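Local coordinates for Lmo2184 protein (Listeria monocytogenes serovar 1/2a, PDB 5JOQ), which probably binds heme or another iron-bearing ligand at the cell surface and hands it to an ABC transporter, at residues N220-L225 with N257-D262. Numbering follows the deposited sequence.
Sequences NPDIIL and NNRVYD. With CIT (citric acid), chain B.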
ATOM      1  N   ASN A 220     -14.984  -7.854 -25.939  1.00 17.45           N
ATOM      2  CA  ASN A 220     -15.913  -8.494 -25.010  1.00 17.31           C
ATOM      3  C   ASN A 220     -15.278  -9.745 -24.389  1.00 18.40           C
ATOM      4  O   ASN A 220     -15.718 -10.861 -24.689  1.00 15.40           O
ATOM      5  CB  ASN A 220     -17.208  -8.847 -25.765  1.00 20.57           C
ATOM      6  CG  ASN A 220     -18.360  -9.240 -24.837  1.00 25.65           C
ATOM      7  OD1 ASN A 220     -18.401  -8.864 -23.668  1.00 29.18           O
ATOM      8  ND2 ASN A 220     -19.328  -9.973 -25.378  1.00 26.51           N
ATOM      9  N   PRO A 221     -14.251  -9.626 -23.548  1.00 12.79           N
ATOM     10  CA  PRO A 221     -13.672 -10.837 -22.946  1.00 11.77           C
ATOM     11  C   PRO A 221     -14.703 -11.575 -22.103  1.00 14.84           C
ATOM     12  O   PRO A 221     -15.545 -10.965 -21.442  1.00 13.62           O
ATOM     13  CB  PRO A 221     -12.514 -10.309 -22.078  1.00 12.30           C
ATOM     14  CG  PRO A 221     -12.941  -8.839 -21.768  1.00 10.91           C
ATOM     15  CD  PRO A 221     -13.577  -8.390 -23.089  1.00 11.61           C
ATOM     16  N   ASP A 222     -14.640 -12.905 -22.137  1.00 13.79           N
ATOM     17  CA  ASP A 222     -15.471 -13.699 -21.229  1.00 14.76           C
ATOM     18  C   ASP A 222     -15.131 -13.398 -19.774  1.00 14.33           C
ATOM     19  O   ASP A 222     -16.013 -13.332 -18.906  1.00 13.93           O
ATOM     20  CB  ASP A 222     -15.241 -15.181 -21.502  1.00 15.77           C
ATOM     21  CG  ASP A 222     -15.785 -15.618 -22.851  1.00 21.76           C
ATOM     22  OD1 ASP A 222     -16.869 -15.152 -23.211  1.00 19.75           O
ATOM     23  OD2 ASP A 222     -15.108 -16.415 -23.536  1.00 18.21           O
ATOM     24  N   ILE A 223     -13.849 -13.238 -19.485  1.00 10.88           N
ATOM     25  CA  ILE A 223     -13.327 -13.110 -18.127  1.00 11.06           C
ATOM     26  C   ILE A 223     -12.372 -11.933 -18.067  1.00 13.94           C
ATOM     27  O   ILE A 223     -11.576 -11.730 -18.995  1.00 12.17           O
ATOM     28  CB  ILE A 223     -12.579 -14.392 -17.708  1.00 13.49           C
ATOM     29  CG1 ILE A 223     -13.539 -15.580 -17.638  1.00 14.99           C
ATOM     30  CG2 ILE A 223     -11.819 -14.194 -16.372  1.00 13.12           C
ATOM     31  CD1 ILE A 223     -12.786 -16.965 -17.593  1.00 17.69           C
ATOM     32  N   ILE A 224     -12.406 -11.176 -16.959  1.00 10.57           N
ATOM     33  CA  ILE A 224     -11.376 -10.163 -16.707  1.00 10.09           C
ATOM     34  C   ILE A 224     -10.617 -10.560 -15.450  1.00  9.82           C
ATOM     35  O   ILE A 224     -11.239 -10.927 -14.447  1.00 12.06           O
ATOM     36  CB  ILE A 224     -11.966  -8.752 -16.567  1.00  9.35           C
ATOM     37  CG1 ILE A 224     -12.715  -8.352 -17.861  1.00 11.83           C
ATOM     38  CG2 ILE A 224     -10.838  -7.731 -16.193  1.00  9.62           C
ATOM     39  CD1 ILE A 224     -13.543  -7.050 -17.704  1.00 11.62           C
ATOM     40  N   LEU A 225      -9.281 -10.556 -15.535  1.00  8.85           N
ATOM     41  CA  LEU A 225      -8.378 -10.803 -14.418  1.00 11.14           C
ATOM     42  C   LEU A 225      -7.643  -9.508 -14.104  1.00 13.91           C
ATOM     43  O   LEU A 225      -7.247  -8.787 -15.024  1.00 12.98           O
ATOM     44  CB  LEU A 225      -7.330 -11.890 -14.740  1.00 12.12           C
ATOM     45  CG  LEU A 225      -7.853 -13.240 -15.244  1.00 12.74           C
ATOM     46  CD1 LEU A 225      -6.670 -14.206 -15.478  1.00 10.73           C
ATOM     47  CD2 LEU A 225      -8.880 -13.842 -14.238  1.00 10.97           C
ATOM     48  N   ASN A 257     -21.693 -10.126 -15.814  1.00 20.66           N
ATOM     49  CA  ASN A 257     -21.829 -11.550 -15.501  1.00 22.61           C
ATOM     50  C   ASN A 257     -21.041 -11.967 -14.262  1.00 20.64           C
ATOM     51  O   ASN A 257     -20.974 -13.168 -13.969  1.00 19.97           O
ATOM     52  CB  ASN A 257     -21.345 -12.417 -16.677  1.00 24.04           C
ATOM     53  CG  ASN A 257     -22.186 -12.253 -17.924  1.00 29.17           C
ATOM     54  OD1 ASN A 257     -23.332 -11.850 -17.847  1.00 29.62           O
ATOM     55  ND2 ASN A 257     -21.610 -12.568 -19.086  1.00 29.30           N
ATOM     56  N   ASN A 258     -20.400 -11.028 -13.561  1.00 19.58           N
ATOM     57  CA  ASN A 258     -19.624 -11.333 -12.355  1.00 21.96           C
ATOM     58  C   ASN A 258     -18.457 -12.279 -12.669  1.00 19.18           C
ATOM     59  O   ASN A 258     -18.176 -13.219 -11.926  1.00 18.78           O
ATOM     60  CB  ASN A 258     -20.529 -11.917 -11.255  1.00 26.47           C
ATOM     61  CG  ASN A 258     -19.818 -12.024  -9.898  1.00 31.98           C
ATOM     62  OD1 ASN A 258     -19.006 -11.149  -9.519  1.00 34.12           O
ATOM     63  ND2 ASN A 258     -20.105 -13.106  -9.166  1.00 27.15           N
ATOM     64  N   ARG A 259     -17.784 -12.027 -13.789  0.61 15.40           N
ATOM     65  CA  ARG A 259     -16.630 -12.803 -14.223  0.61 14.28           C
ATOM     66  C   ARG A 259     -15.358 -11.949 -14.181  0.61 14.66           C
ATOM     67  O   ARG A 259     -14.535 -11.981 -15.103  0.61 12.19           O
ATOM     68  CB  ARG A 259     -16.876 -13.364 -15.632  0.61 14.52           C
ATOM     69  CG  ARG A 259     -18.215 -14.163 -15.775  0.61 18.20           C
ATOM     70  CD  ARG A 259     -18.287 -14.987 -17.089  0.61 21.59           C
ATOM     71  NE  ARG A 259     -17.343 -16.112 -17.102  0.61 24.15           N
ATOM     72  CZ  ARG A 259     -17.182 -16.966 -18.118  0.61 22.18           C
ATOM     73  NH1 ARG A 259     -17.904 -16.830 -19.215  0.61 20.15           N
ATOM     74  NH2 ARG A 259     -16.294 -17.959 -18.032  0.61 18.80           N
ATOM     75  N   VAL A 260     -15.188 -11.174 -13.110  1.00 12.76           N
ATOM     76  CA  VAL A 260     -14.003 -10.361 -12.900  1.00 14.16           C
ATOM     77  C   VAL A 260     -13.341 -10.869 -11.631  1.00 17.85           C
ATOM     78  O   VAL A 260     -13.997 -10.964 -10.585  1.00 16.79           O
ATOM     79  CB  VAL A 260     -14.351  -8.865 -12.767  1.00 14.29           C
ATOM     80  CG1 VAL A 260     -13.046  -8.029 -12.651  1.00 12.54           C
ATOM     81  CG2 VAL A 260     -15.235  -8.401 -13.941  1.00 11.19           C
ATOM     82  N   TYR A 261     -12.049 -11.218 -11.716  1.00 12.74           N
ATOM     83  CA  TYR A 261     -11.329 -11.788 -10.583  1.00 11.26           C
ATOM     84  C   TYR A 261     -10.129 -10.923 -10.254  1.00 13.67           C
ATOM     85  O   TYR A 261      -9.402 -10.495 -11.154  1.00 15.55           O
ATOM     86  CB  TYR A 261     -10.837 -13.220 -10.905  1.00 13.22           C
ATOM     87  CG  TYR A 261     -11.967 -14.138 -11.242  1.00 18.60           C
ATOM     88  CD1 TYR A 261     -12.407 -14.276 -12.546  1.00 17.62           C
ATOM     89  CD2 TYR A 261     -12.609 -14.874 -10.244  1.00 25.43           C
ATOM     90  CE1 TYR A 261     -13.480 -15.128 -12.876  1.00 20.72           C
ATOM     91  CE2 TYR A 261     -13.695 -15.750 -10.563  1.00 25.69           C
ATOM     92  CZ  TYR A 261     -14.129 -15.844 -11.880  1.00 27.05           C
ATOM     93  OH  TYR A 261     -15.187 -16.674 -12.223  1.00 30.01           O
ATOM     94  N   ASP A 262      -9.865 -10.756  -8.971  1.00 15.02           N
ATOM     95  CA  ASP A 262      -8.610 -10.173  -8.514  1.00 13.11           C
ATOM     96  C   ASP A 262      -7.632 -11.296  -8.223  1.00 13.33           C
ATOM     97  O   ASP A 262      -7.939 -12.207  -7.440  1.00 15.49           O
ATOM     98  CB  ASP A 262      -8.846  -9.331  -7.264  1.00 12.81           C
ATOM     99  CG  ASP A 262      -9.613  -8.091  -7.591  1.00 16.77           C
ATOM    100  OD1 ASP A 262      -9.088  -7.332  -8.433  1.00 14.63           O
ATOM    101  OD2 ASP A 262     -10.734  -7.914  -7.067  1.00 15.10           O
TER
HETATM  102  C1  CIT B 301     -16.638 -19.179 -21.297  1.00 65.30           C
HETATM  103  O1  CIT B 301     -16.332 -19.364 -20.098  1.00 63.11           O
HETATM  104  O2  CIT B 301     -17.416 -18.237 -21.554  1.00 62.35           O
HETATM  105  C2  CIT B 301     -16.058 -20.063 -22.385  1.00 73.63           C
HETATM  106  C3  CIT B 301     -16.976 -20.236 -23.602  1.00 83.15           C
HETATM  107  O7  CIT B 301     -16.656 -19.146 -24.514  1.00 84.81           O
HETATM  108  C4  CIT B 301     -16.705 -21.561 -24.323  1.00 89.08           C
HETATM  109  C5  CIT B 301     -17.577 -21.720 -25.560  1.00 92.45           C
HETATM  110  O3  CIT B 301     -18.798 -21.992 -25.466  1.00 92.93           O
HETATM  111  O4  CIT B 301     -17.087 -21.602 -26.706  1.00 93.66           O
HETATM  112  C6  CIT B 301     -18.443 -20.185 -23.163  1.00 82.77           C
HETATM  113  O5  CIT B 301     -18.944 -21.162 -22.565  1.00 82.07           O
HETATM  114  O6  CIT B 301     -19.158 -19.177 -23.365  1.00 82.23           O
HETATM  115  O   HOH W   1     -18.732 -12.806 -19.701  1.00 25.69           O
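Ile224 pairs with Val260 in a parallel beta bridge, its N and O bonding to Arg259 and Tyr261 on either side, and Leu225 pairs with Tyr261 in the next; together they join strand 260-262 to strand 223-227 in the C-terminal lobe of this solute-binding protein. Ile224 N donates to Arg259 O and Ile224 O accepts Tyr261 N, each at 2.9 Å and nearly straight. Ile224 O also receives a CA-H...O contact from Val260 CA at 3.2 Å.

The side chains sort onto the two faces. On one, Ile224 and Val260 run side by side in the same direction, CB of the former meeting CG1 of the latter. On the other, the Tyr261 ring takes Ile223 CG2 at its edge, 3.9 Å from CD1, while Leu225 CD2 approaches obliquely beside CB and CD1. Helix 276-288 covers this face, touching Ile223, Leu225 and Tyr261 through Leu287, Met283 and Met286. Strand 168-173 flanks strand 223-227 and bonds to the backbone of Ile223 and Leu225.

Before the ladder, Arg259, modelled in two conformers, reaches back along Asp222 and Ile223. In one, a bend at chi3 (69°) puts Asp222 O and Ile223 CG1 over one guanidinium face. A citrate carboxylate, probably from the crystallisation liquor, sits at the edge, NH1 bonding to O2 at 2.8 Å; the NH2-O1 distance is doubtfully short. Asp222 OD2 accepts the amide of Thr168, with the citrate hydroxyl a weaker partner. Asp222 OD1 lies 4.5 Å from Arg259 NH1, well out of the guanidinium plane, and no N-H points at it. Following a Schellman motif at Asn258, the chain turns from helix 253-256 into the strand, and one water links the loops, donating to Asp222 O and accepting from Asn257 ND2 at 3.0 Å.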